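Local coordinates for protein 5-carboxymethyl-2-hydroxymuconate semialdehyde dehydrogenase (Thermus thermophilus, PDB 2D4E) that probably catalyses the NAD-dependent oxidation of 5-carboxymethyl-2-hydroxymuconate semialdehyde to the corresponding acid, as an aldehyde dehydrogenase family enzyme, at residues E42-L47 against A58-E63; V108-D113 against P202-K207. All coordinates share one frame; numbering follows the deposited sequence.

Contact 1: residues E42-L47 against A58-E63; sequences ETFPSL and AARGGE. With NA (sodium ion), chain I.
F44 and A58 form an antiparallel hydrogen-bonded pair, each N–H reaching the other's carbonyl at 2.9 Å (F44 N to A58 O, A58 N to F44 O), and T43 and A59 follow as a non-hydrogen-bonded pair. Beyond the last bridge, R60 N donates a nearly straight hydrogen bond (174°) to E42 O at 3.0 Å, from above the carbonyl plane. The F44 side chain leans back over the partner strand: CG sits between the backbone N and the carbonyl carbon (chi1 68°), which brings the A58 methyl over one ring face, a CH-pi contact with A58 CB 4.1 Å from the centroid. R60 CA meets the ring edge in its plane. With an alanine at F44, the A58 methyl would probably lose its aromatic cover and a gap would open beside R60 and F228, whose ring meets that of F44. R60 runs extended past E42, whose OE1 stands 3.8 Å from R60 NH1 but well out of the guanidinium plane, so no N–H points at it and this long salt bridge acts through charge alone; the firmer partner of R60 is E231, through NH2. Directional backbone bonds and ring packing thus hold the hairpin, with electrostatics an addition.

Contact 2: residues V108-D113 against P202-K207; sequences VMECLD and PFTATK. With NA (sodium ion), chain I.
The side chains of D113 and F203 cross at about a right angle, while the carboxylate and ring planes are only 30° apart, with D113 OD2 3.2 Å from F203 CD1. The same oxygen accepts a hydrogen bond from F203 N at 3.2 Å, nearly in line with its own C–O bond, although the bend at the hydrogen makes this a modest link. A water donates to OD2 and also hydrogen-bonds T204 OG1, so OD2 is held by two polar partners while D113 OD1 turns to the sodium ion at 2.5 Å. One turn earlier in the helix, the M109 side chain lies across F203, M109 CG 3.8 Å from F203 CB. With CG anti to the backbone N (chi1 -173°), the extended chain brings M109 SD to K207 CB at 3.5 Å, and the bend at chi3 carries CE on along K207, which itself leads off to E105, its salt-bridge partner. T204 OG1 packs against E110 CB at 3.3 Å, while the E110 carboxylate accepts a hydrogen bond from L176 N. The two helix segments run nearly antiparallel (160°), their axes 9.3 Å apart. One carboxylate serves both cation and neighbouring helix here: D113, through O and OD1, joins S46, L47 and W200 in the sodium site, near the NAD-binding region of the aldehyde dehydrogenase fold.

From the N terminus, contact 1 comes first: the hairpin of strands 43-48 and 53-59 closes a short local loop. Only after it is complete does helix 103-114 set out one side of contact 2, which closes a much longer excursion when the chain returns at helix 203-214. The two contacts therefore stand in series, neither nesting nor crossing, yet in space they touch. Both contribute ligands to the same sodium ion, and one coordinating water belongs to both. S46 OG lies 2.7 Å from D113 OD1, a probable hydrogen bond, while A58 CB packs on P202 CG at 3.9 Å. Hairpin and helix pair are thereby tied together beside the NAD pocket.

Contact 1: residues E42-L47 against A58-E63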
ATOM      1  N   GLU C  42       1.611  17.445 -48.459  1.00 23.91           N
ATOM      2  CA  GLU C  42       3.032  17.571 -48.172  1.00 26.13           C
ATOM      3  C   GLU C  42       3.614  16.386 -47.404  1.00 27.08           C
ATOM      4  O   GLU C  42       2.926  15.732 -46.616  1.00 25.77           O
ATOM      5  CB  GLU C  42       3.294  18.853 -47.381  1.00 25.93           C
ATOM      6  CG  GLU C  42       3.206  20.122 -48.207  1.00 38.13           C
ATOM      7  CD  GLU C  42       3.526  21.366 -47.396  1.00 49.43           C
ATOM      8  OE1 GLU C  42       4.534  21.351 -46.652  1.00 50.19           O
ATOM      9  OE2 GLU C  42       2.778  22.361 -47.508  1.00 57.09           O
ATOM     10  N   THR C  43       4.892  16.120 -47.652  1.00 23.04           N
ATOM     11  CA  THR C  43       5.598  15.042 -46.977  1.00 25.51           C
ATOM     12  C   THR C  43       7.011  15.519 -46.667  1.00 23.63           C
ATOM     13  O   THR C  43       7.439  16.572 -47.139  1.00 25.38           O
ATOM     14  CB  THR C  43       5.705  13.771 -47.861  1.00 27.94           C
ATOM     15  OG1 THR C  43       6.458  14.071 -49.041  1.00 25.35           O
ATOM     16  CG2 THR C  43       4.327  13.261 -48.256  1.00 26.87           C
ATOM     17  N   PHE C  44       7.726  14.749 -45.855  1.00 22.18           N
ATOM     18  CA  PHE C  44       9.102  15.073 -45.513  1.00 21.32           C
ATOM     19  C   PHE C  44       9.881  13.761 -45.539  1.00 20.20           C
ATOM     20  O   PHE C  44       9.355  12.702 -45.198  1.00 22.27           O
ATOM     21  CB  PHE C  44       9.180  15.761 -44.139  1.00 22.39           C
ATOM     22  CG  PHE C  44       8.823  14.872 -42.976  1.00 25.71           C
ATOM     23  CD1 PHE C  44       9.804  14.127 -42.324  1.00 21.47           C
ATOM     24  CD2 PHE C  44       7.509  14.796 -42.520  1.00 18.42           C
ATOM     25  CE1 PHE C  44       9.482  13.323 -41.234  1.00 21.63           C
ATOM     26  CE2 PHE C  44       7.177  13.993 -41.430  1.00 22.71           C
ATOM     27  CZ  PHE C  44       8.166  13.256 -40.784  1.00 17.23           C
ATOM     28  N   PRO C  45      11.145  13.811 -45.967  1.00 21.12           N
ATOM     29  CA  PRO C  45      11.947  12.589 -46.029  1.00 19.60           C
ATOM     30  C   PRO C  45      12.646  12.212 -44.733  1.00 21.55           C
ATOM     31  O   PRO C  45      12.840  13.046 -43.846  1.00 22.55           O
ATOM     32  CB  PRO C  45      12.949  12.912 -47.120  1.00 18.52           C
ATOM     33  CG  PRO C  45      13.267  14.363 -46.808  1.00 22.49           C
ATOM     34  CD  PRO C  45      11.898  14.969 -46.488  1.00 16.93           C
ATOM     35  N   SER C  46      13.012  10.937 -44.641  1.00 19.54           N
ATOM     36  CA  SER C  46      13.753  10.412 -43.507  1.00 23.73           C
ATOM     37  C   SER C  46      14.940   9.671 -44.106  1.00 24.26           C
ATOM     38  O   SER C  46      14.776   8.825 -44.988  1.00 23.83           O
ATOM     39  CB  SER C  46      12.915   9.446 -42.675  1.00 23.35           C
ATOM     40  OG  SER C  46      13.697   8.959 -41.594  1.00 27.11           O
ATOM     41  N   LEU C  47      16.132   9.991 -43.618  1.00 21.05           N
ATOM     42  CA  LEU C  47      17.364   9.393 -44.109  1.00 17.70           C
ATOM     43  C   LEU C  47      17.759   8.088 -43.415  1.00 21.51           C
ATOM     44  O   LEU C  47      17.307   7.783 -42.309  1.00 24.00           O
ATOM     45  CB  LEU C  47      18.520  10.391 -43.939  1.00 21.82           C
ATOM     46  CG  LEU C  47      18.303  11.845 -44.373  1.00 29.79           C
ATOM     47  CD1 LEU C  47      19.553  12.658 -44.072  1.00 26.05           C
ATOM     48  CD2 LEU C  47      17.971  11.902 -45.861  1.00 29.06           C
ATOM     49  N   ALA C  58       7.339  10.617 -45.077  1.00 22.98           N
ATOM     50  CA  ALA C  58       6.233  10.542 -44.137  1.00 21.48           C
ATOM     51  C   ALA C  58       5.386  11.799 -44.286  1.00 22.03           C
ATOM     52  O   ALA C  58       5.916  12.877 -44.561  1.00 23.47           O
ATOM     53  CB  ALA C  58       6.765  10.429 -42.708  1.00 22.03           C
ATOM     54  N   ALA C  59       4.074  11.659 -44.106  1.00 23.51           N
ATOM     55  CA  ALA C  59       3.157  12.793 -44.216  1.00 22.40           C
ATOM     56  C   ALA C  59       3.548  13.909 -43.245  1.00 24.67           C
ATOM     57  O   ALA C  59       3.843  13.655 -42.075  1.00 25.94           O
ATOM     58  CB  ALA C  59       1.729  12.337 -43.941  1.00 24.16           C
ATOM     59  N   ARG C  60       3.548  15.144 -43.734  1.00 20.25           N
ATOM     60  CA  ARG C  60       3.910  16.286 -42.908  1.00 23.51           C
ATOM     61  C   ARG C  60       2.668  16.871 -42.253  1.00 25.47           C
ATOM     62  O   ARG C  60       2.016  17.750 -42.810  1.00 27.11           O
ATOM     63  CB  ARG C  60       4.611  17.346 -43.761  1.00 21.88           C
ATOM     64  CG  ARG C  60       5.139  18.532 -42.975  1.00 23.03           C
ATOM     65  CD  ARG C  60       6.028  19.401 -43.843  1.00 23.17           C
ATOM     66  NE  ARG C  60       6.510  20.578 -43.129  1.00 31.94           N
ATOM     67  CZ  ARG C  60       7.376  21.453 -43.631  1.00 33.55           C
ATOM     68  NH1 ARG C  60       7.860  21.284 -44.854  1.00 34.88           N
ATOM     69  NH2 ARG C  60       7.757  22.499 -42.914  1.00 33.02           N
ATOM     70  N   GLY C  61       2.355  16.374 -41.061  1.00 28.01           N
ATOM     71  CA  GLY C  61       1.177  16.829 -40.341  1.00 27.58           C
ATOM     72  C   GLY C  61       1.279  18.200 -39.705  1.00 24.29           C
ATOM     73  O   GLY C  61       2.351  18.621 -39.270  1.00 22.23           O
ATOM     74  N   GLY C  62       0.144  18.893 -39.654  1.00 25.11           N
ATOM     75  CA  GLY C  62       0.095  20.221 -39.068  1.00 25.09           C
ATOM     76  C   GLY C  62      -1.119  20.378 -38.170  1.00 26.09           C
ATOM     77  O   GLY C  62      -1.725  19.385 -37.764  1.00 28.29           O
ATOM     78  N   GLU C  63      -1.477  21.624 -37.867  1.00 24.54           N
ATOM     79  CA  GLU C  63      -2.617  21.932 -37.008  1.00 24.70           C
ATOM     80  C   GLU C  63      -3.891  21.197 -37.381  1.00 22.00           C
ATOM     81  O   GLU C  63      -4.624  20.744 -36.510  1.00 22.39           O
ATOM     82  CB  GLU C  63      -2.911  23.431 -37.031  1.00 31.97           C
ATOM     83  CG  GLU C  63      -1.770  24.310 -36.562  1.00 46.21           C
ATOM     84  CD  GLU C  63      -2.136  25.786 -36.570  1.00 56.04           C
ATOM     85  OE1 GLU C  63      -1.250  26.622 -36.285  1.00 61.94           O
ATOM     86  OE2 GLU C  63      -3.310  26.112 -36.860  1.00 57.06           O
TER
HETATM   87 NA    NA I1903      15.883   8.075 -40.291  1.00 21.11          NA
HETATM   88  O   HOH W   1       8.692  18.667 -46.448  1.00 38.97           O
HETATM   89  O   HOH W   2      17.368   9.993 -39.852  1.00 18.04           O

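Contact 2: residues V108-D113 against P202-K207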
ATOM      1  N   VAL C 108      13.885  -4.491 -38.449  1.00 17.83           N
ATOM      2  CA  VAL C 108      14.551  -4.005 -39.649  1.00 18.27           C
ATOM      3  C   VAL C 108      14.192  -2.554 -39.939  1.00 19.59           C
ATOM      4  O   VAL C 108      15.059  -1.731 -40.237  1.00 18.80           O
ATOM      5  CB  VAL C 108      14.188  -4.867 -40.880  1.00 19.85           C
ATOM      6  CG1 VAL C 108      14.781  -4.249 -42.136  1.00 21.32           C
ATOM      7  CG2 VAL C 108      14.715  -6.289 -40.694  1.00 18.04           C
ATOM      8  N   MET C 109      12.908  -2.244 -39.845  1.00 17.22           N
ATOM      9  CA  MET C 109      12.440  -0.895 -40.110  1.00 21.02           C
ATOM     10  C   MET C 109      13.136   0.135 -39.220  1.00 17.45           C
ATOM     11  O   MET C 109      13.714   1.110 -39.711  1.00 19.26           O
ATOM     12  CB  MET C 109      10.929  -0.827 -39.896  1.00 22.03           C
ATOM     13  CG  MET C 109      10.309   0.486 -40.300  1.00 26.79           C
ATOM     14  SD  MET C 109       8.518   0.411 -40.165  1.00 31.95           S
ATOM     15  CE  MET C 109       8.145  -0.788 -41.434  1.00 22.76           C
ATOM     16  N   GLU C 110      13.086  -0.083 -37.910  1.00 14.11           N
ATOM     17  CA  GLU C 110      13.702   0.854 -36.983  1.00 19.70           C
ATOM     18  C   GLU C 110      15.222   0.876 -37.129  1.00 18.59           C
ATOM     19  O   GLU C 110      15.858   1.914 -36.936  1.00 16.11           O
ATOM     20  CB  GLU C 110      13.300   0.509 -35.547  1.00 19.75           C
ATOM     21  CG  GLU C 110      13.968   1.378 -34.494  1.00 21.78           C
ATOM     22  CD  GLU C 110      13.195   1.416 -33.187  1.00 29.51           C
ATOM     23  OE1 GLU C 110      13.808   1.732 -32.147  1.00 31.36           O
ATOM     24  OE2 GLU C 110      11.975   1.143 -33.202  1.00 22.96           O
ATOM     25  N   CYS C 111      15.801  -0.267 -37.476  1.00 16.50           N
ATOM     26  CA  CYS C 111      17.241  -0.352 -37.664  1.00 16.93           C
ATOM     27  C   CYS C 111      17.654   0.555 -38.828  1.00 18.83           C
ATOM     28  O   CYS C 111      18.550   1.391 -38.699  1.00 17.67           O
ATOM     29  CB  CYS C 111      17.638  -1.798 -37.956  1.00 21.60           C
ATOM     30  SG  CYS C 111      19.368  -2.007 -38.391  1.00 21.30           S
ATOM     31  N   LEU C 112      16.982   0.389 -39.963  1.00 18.61           N
ATOM     32  CA  LEU C 112      17.266   1.189 -41.147  1.00 19.24           C
ATOM     33  C   LEU C 112      17.056   2.681 -40.915  1.00 20.75           C
ATOM     34  O   LEU C 112      17.837   3.509 -41.378  1.00 16.42           O
ATOM     35  CB  LEU C 112      16.361   0.757 -42.306  1.00 19.66           C
ATOM     36  CG  LEU C 112      16.537  -0.640 -42.903  1.00 23.15           C
ATOM     37  CD1 LEU C 112      15.534  -0.835 -44.032  1.00 20.57           C
ATOM     38  CD2 LEU C 112      17.955  -0.798 -43.426  1.00 18.90           C
ATOM     39  N   ASP C 113      15.987   3.003 -40.195  1.00 20.98           N
ATOM     40  CA  ASP C 113      15.576   4.373 -39.912  1.00 15.77           C
ATOM     41  C   ASP C 113      16.380   5.104 -38.832  1.00 18.30           C
ATOM     42  O   ASP C 113      16.668   6.293 -38.972  1.00 17.42           O
ATOM     43  CB  ASP C 113      14.085   4.346 -39.527  1.00 18.89           C
ATOM     44  CG  ASP C 113      13.364   5.664 -39.790  1.00 18.65           C
ATOM     45  OD1 ASP C 113      13.942   6.564 -40.430  1.00 20.06           O
ATOM     46  OD2 ASP C 113      12.191   5.786 -39.361  1.00 19.66           O
ATOM     47  N   PRO C 202      10.402   8.311 -38.330  1.00 14.30           N
ATOM     48  CA  PRO C 202       8.942   8.173 -38.361  1.00 15.62           C
ATOM     49  C   PRO C 202       8.316   6.840 -38.752  1.00 20.03           C
ATOM     50  O   PRO C 202       7.206   6.527 -38.324  1.00 19.70           O
ATOM     51  CB  PRO C 202       8.540   9.264 -39.336  1.00 16.55           C
ATOM     52  CG  PRO C 202       9.609   9.124 -40.384  1.00 17.43           C
ATOM     53  CD  PRO C 202      10.889   8.945 -39.571  1.00 15.27           C
ATOM     54  N   PHE C 203       9.019   6.058 -39.562  1.00 21.47           N
ATOM     55  CA  PHE C 203       8.487   4.795 -40.072  1.00 19.97           C
ATOM     56  C   PHE C 203       7.897   3.784 -39.096  1.00 19.87           C
ATOM     57  O   PHE C 203       6.778   3.310 -39.297  1.00 22.94           O
ATOM     58  CB  PHE C 203       9.552   4.122 -40.936  1.00 24.88           C
ATOM     59  CG  PHE C 203      10.010   4.976 -42.074  1.00 24.01           C
ATOM     60  CD1 PHE C 203      11.363   5.117 -42.356  1.00 23.81           C
ATOM     61  CD2 PHE C 203       9.088   5.696 -42.827  1.00 27.09           C
ATOM     62  CE1 PHE C 203      11.791   5.970 -43.372  1.00 24.31           C
ATOM     63  CE2 PHE C 203       9.508   6.549 -43.840  1.00 24.87           C
ATOM     64  CZ  PHE C 203      10.861   6.687 -44.111  1.00 20.93           C
ATOM     65  N   THR C 204       8.641   3.444 -38.052  1.00 15.94           N
ATOM     66  CA  THR C 204       8.172   2.473 -37.074  1.00 18.43           C
ATOM     67  C   THR C 204       6.798   2.812 -36.472  1.00 19.91           C
ATOM     68  O   THR C 204       6.009   1.915 -36.182  1.00 18.32           O
ATOM     69  CB  THR C 204       9.199   2.322 -35.936  1.00 22.15           C
ATOM     70  OG1 THR C 204      10.460   1.916 -36.486  1.00 27.89           O
ATOM     71  CG2 THR C 204       8.730   1.287 -34.924  1.00 19.17           C
ATOM     72  N   ALA C 205       6.514   4.098 -36.285  1.00 16.06           N
ATOM     73  CA  ALA C 205       5.238   4.515 -35.711  1.00 18.57           C
ATOM     74  C   ALA C 205       4.069   4.197 -36.648  1.00 20.22           C
ATOM     75  O   ALA C 205       3.023   3.724 -36.206  1.00 23.34           O
ATOM     76  CB  ALA C 205       5.272   6.012 -35.387  1.00 11.11           C
ATOM     77  N   THR C 206       4.235   4.460 -37.937  1.00 21.53           N
ATOM     78  CA  THR C 206       3.174   4.158 -38.891  1.00 19.10           C
ATOM     79  C   THR C 206       2.946   2.648 -38.905  1.00 22.84           C
ATOM     80  O   THR C 206       1.812   2.182 -39.029  1.00 23.92           O
ATOM     81  CB  THR C 206       3.538   4.650 -40.308  1.00 22.07           C
ATOM     82  OG1 THR C 206       3.277   6.059 -40.403  1.00 18.40           O
ATOM     83  CG2 THR C 206       2.730   3.903 -41.364  1.00 14.04           C
ATOM     84  N   LYS C 207       4.028   1.887 -38.760  1.00 20.30           N
ATOM     85  CA  LYS C 207       3.939   0.431 -38.732  1.00 22.58           C
ATOM     86  C   LYS C 207       3.166  -0.016 -37.485  1.00 23.48           C
ATOM     87  O   LYS C 207       2.325  -0.922 -37.543  1.00 17.87           O
ATOM     88  CB  LYS C 207       5.344  -0.182 -38.725  1.00 18.69           C
ATOM     89  CG  LYS C 207       5.358  -1.705 -38.726  1.00 22.41           C
ATOM     90  CD  LYS C 207       4.704  -2.285 -39.979  1.00 24.19           C
ATOM     91  CE  LYS C 207       4.793  -3.803 -39.976  1.00 30.48           C
ATOM     92  NZ  LYS C 207       4.309  -4.404 -41.248  1.00 36.42           N
TER
HETATM   93 NA    NA I1903      15.883   8.075 -40.291  1.00 21.11          NA
HETATM   94  O   HOH W   3      11.528   4.109 -37.273  1.00 18.55           O
HETATM   95  O   HOH W   2      17.368   9.993 -39.852  1.00 18.04           O